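Local coordinates for protein alpha-glucosidase ([Eubacterium] rectale, PDB 6PNR) that probably hydrolyses alpha-sulfoquinovosides as a retaining family 31 glycosidase, its active site here holding a sulfonated aza-sugar inhibitor, at residues Thr341-Ser346 with Thr397-Leu402. Numbering follows the deposited sequence.
Sequences TKADGS and TDDICL
D399 reaches across to the beta turn K342-G345 and holds its backbone through OD1 directly and through OD2 by way of a water. Its CG stands anti to the backbone N (chi1 -176°), which carries the carboxylate out to the turn. There A343 N donates to D399 OD1 at 2.8 Å, on the syn side but 29° out of the carboxylate plane. A343 CB lies close beside the same oxygen, while D399 OD2 takes a hydrogen bond from a water that in turn accepts from D344 N. Two successive turn amides are thus satisfied by one side chain, the second through water.

The K342 side chain crosses that of D399 at about a right angle, with CE 3.6 Å from D399 OD2. Bends at chi3 and chi4 leave its ammonium short of a salt bridge, NZ to D399 OD2 being 4.7 Å; K342 also makes a cation-pi contact with Y348. Farther along, T341 and C401 form a single antiparallel hydrogen-bonded bridge, short but bent from C401 N to T341 O (2.6 Å, 139° at the hydrogen), and weak and long in the reverse bond. C401 SG lies 4.0 Å from K342 O, while its CB meets T341 OG1. The turn is braced from within by D344, whose OD1 accepts from S346 OG and S346 N on one face, the latter bond making an Asx turn.

With an alanine at D399, A343 N is likely to lose its acceptor and the bridging water one anchor, the A343 side of the turn being held less firmly to the 397-402 loop.

The contact joins two surface loops of the TIM-barrel domain. The hold is mostly polar, through amides and one carboxylate, yet D399 O is buried against K342 with only a CA-H...O contact (3.2 Å from K342 CA), at some probable cost.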
ATOM      1  N   THR A 341     -26.777 -17.769   3.680  1.00 35.85           N
ATOM      2  CA  THR A 341     -26.184 -19.060   4.006  1.00 36.06           C
ATOM      3  C   THR A 341     -24.870 -19.260   3.268  1.00 40.09           C
ATOM      4  O   THR A 341     -24.569 -18.577   2.287  1.00 42.97           O
ATOM      5  CB  THR A 341     -27.136 -20.212   3.653  1.00 42.97           C
ATOM      6  OG1 THR A 341     -27.571 -20.070   2.293  1.00 42.13           O
ATOM      7  CG2 THR A 341     -28.347 -20.195   4.563  1.00 35.17           C
ATOM      8  N   LYS A 342     -24.081 -20.214   3.749  1.00 41.73           N
ATOM      9  CA  LYS A 342     -22.840 -20.560   3.079  1.00 43.12           C
ATOM     10  C   LYS A 342     -23.091 -21.648   2.035  1.00 46.68           C
ATOM     11  O   LYS A 342     -24.193 -22.185   1.914  1.00 43.58           O
ATOM     12  CB  LYS A 342     -21.793 -21.027   4.091  1.00 47.92           C
ATOM     13  CG  LYS A 342     -21.692 -20.170   5.332  1.00 45.36           C
ATOM     14  CD  LYS A 342     -20.572 -20.655   6.216  1.00 51.30           C
ATOM     15  CE  LYS A 342     -19.224 -20.151   5.724  1.00 55.81           C
ATOM     16  NZ  LYS A 342     -18.767 -18.960   6.516  1.00 59.16           N
ATOM     17  N   ALA A 343     -22.041 -21.975   1.275  1.00 48.05           N
ATOM     18  CA  ALA A 343     -22.134 -23.087   0.333  1.00 50.53           C
ATOM     19  C   ALA A 343     -22.477 -24.394   1.044  1.00 50.70           C
ATOM     20  O   ALA A 343     -23.243 -25.209   0.520  1.00 54.06           O
ATOM     21  CB  ALA A 343     -20.830 -23.231  -0.450  1.00 51.75           C
ATOM     22  N   ASP A 344     -21.948 -24.599   2.252  1.00 45.59           N
ATOM     23  CA  ASP A 344     -22.250 -25.819   2.994  1.00 51.95           C
ATOM     24  C   ASP A 344     -23.641 -25.826   3.622  1.00 47.61           C
ATOM     25  O   ASP A 344     -23.964 -26.777   4.343  1.00 46.09           O
ATOM     26  CB  ASP A 344     -21.186 -26.067   4.073  1.00 48.90           C
ATOM     27  CG  ASP A 344     -21.205 -25.035   5.194  1.00 51.47           C
ATOM     28  OD1 ASP A 344     -22.101 -24.157   5.235  1.00 53.12           O
ATOM     29  OD2 ASP A 344     -20.300 -25.116   6.056  1.00 50.27           O
ATOM     30  N   GLY A 345     -24.460 -24.792   3.392  1.00 47.16           N
ATOM     31  CA  GLY A 345     -25.852 -24.776   3.812  1.00 42.64           C
ATOM     32  C   GLY A 345     -26.127 -24.106   5.149  1.00 43.31           C
ATOM     33  O   GLY A 345     -27.290 -23.787   5.435  1.00 40.90           O
ATOM     34  N   SER A 346     -25.102 -23.889   5.976  1.00 45.90           N
ATOM     35  CA  SER A 346     -25.294 -23.272   7.283  1.00 46.43           C
ATOM     36  C   SER A 346     -25.487 -21.762   7.146  1.00 43.77           C
ATOM     37  O   SER A 346     -25.134 -21.156   6.132  1.00 38.45           O
ATOM     38  CB  SER A 346     -24.104 -23.563   8.196  1.00 46.34           C
ATOM     39  OG  SER A 346     -22.895 -23.049   7.653  1.00 45.89           O
ATOM     40  N   THR A 397     -18.085 -11.785   0.484  1.00 32.65           N
ATOM     41  CA  THR A 397     -18.096 -12.277  -0.885  1.00 35.12           C
ATOM     42  C   THR A 397     -17.548 -13.690  -1.012  1.00 43.45           C
ATOM     43  O   THR A 397     -17.546 -14.239  -2.117  1.00 38.14           O
ATOM     44  CB  THR A 397     -17.272 -11.358  -1.792  1.00 37.32           C
ATOM     45  OG1 THR A 397     -15.896 -11.405  -1.381  1.00 37.26           O
ATOM     46  CG2 THR A 397     -17.780  -9.929  -1.737  1.00 35.35           C
ATOM     47  N   ASP A 398     -17.071 -14.288   0.077  1.00 43.10           N
ATOM     48  CA  ASP A 398     -16.233 -15.472  -0.060  1.00 46.13           C
ATOM     49  C   ASP A 398     -17.068 -16.733  -0.226  1.00 53.34           C
ATOM     50  O   ASP A 398     -16.805 -17.545  -1.120  1.00 62.92           O
ATOM     51  CB  ASP A 398     -15.278 -15.592   1.140  1.00 44.59           C
ATOM     52  CG  ASP A 398     -15.994 -15.546   2.495  1.00 47.64           C
ATOM     53  OD1 ASP A 398     -17.239 -15.460   2.531  1.00 51.63           O
ATOM     54  OD2 ASP A 398     -15.301 -15.603   3.535  1.00 50.53           O
ATOM     55  N   ASP A 399     -18.090 -16.905   0.606  1.00 45.42           N
ATOM     56  CA  ASP A 399     -18.757 -18.194   0.707  1.00 45.63           C
ATOM     57  C   ASP A 399     -20.185 -17.955   1.204  1.00 48.14           C
ATOM     58  O   ASP A 399     -20.593 -18.372   2.289  1.00 41.46           O
ATOM     59  CB  ASP A 399     -17.977 -19.125   1.638  1.00 50.76           C
ATOM     60  CG  ASP A 399     -18.573 -20.511   1.715  1.00 49.31           C
ATOM     61  OD1 ASP A 399     -19.561 -20.776   1.001  1.00 52.05           O
ATOM     62  OD2 ASP A 399     -18.043 -21.332   2.493  1.00 59.47           O
ATOM     63  N   ILE A 400     -20.983 -17.276   0.386  1.00 43.72           N
ATOM     64  CA  ILE A 400     -22.306 -16.855   0.812  1.00 41.49           C
ATOM     65  C   ILE A 400     -23.271 -16.974  -0.357  1.00 42.27           C
ATOM     66  O   ILE A 400     -22.894 -16.810  -1.523  1.00 38.13           O
ATOM     67  CB  ILE A 400     -22.267 -15.423   1.390  1.00 39.46           C
ATOM     68  CG1 ILE A 400     -23.563 -15.091   2.130  1.00 43.37           C
ATOM     69  CG2 ILE A 400     -21.950 -14.413   0.305  1.00 40.05           C
ATOM     70  CD1 ILE A 400     -23.430 -13.897   3.075  1.00 43.62           C
ATOM     71  N   CYS A 401     -24.522 -17.299  -0.030  1.00 41.32           N
ATOM     72  CA  CYS A 401     -25.576 -17.541  -1.007  1.00 40.71           C
ATOM     73  C   CYS A 401     -26.776 -16.671  -0.661  1.00 36.76           C
ATOM     74  O   CYS A 401     -27.213 -16.637   0.492  1.00 40.13           O
ATOM     75  CB  CYS A 401     -25.987 -19.028  -1.033  1.00 39.87           C
ATOM     76  SG  CYS A 401     -24.650 -20.194  -1.472  1.00 53.36           S
ATOM     77  N   LEU A 402     -27.298 -15.975  -1.662  1.00 36.02           N
ATOM     78  CA  LEU A 402     -28.458 -15.110  -1.516  1.00 37.88           C
ATOM     79  C   LEU A 402     -29.645 -15.678  -2.282  1.00 40.38           C
ATOM     80  O   LEU A 402     -29.485 -16.270  -3.354  1.00 36.87           O
ATOM     81  CB  LEU A 402     -28.136 -13.701  -2.011  1.00 35.81           C
ATOM     82  CG  LEU A 402     -26.882 -13.256  -1.264  1.00 41.08           C
ATOM     83  CD1 LEU A 402     -26.233 -12.106  -1.950  1.00 44.26           C
ATOM     84  CD2 LEU A 402     -27.235 -12.911   0.183  1.00 35.38           C
TER
HETATM   85  O   HOH W   1     -19.391 -23.289   3.186  1.00 52.17           O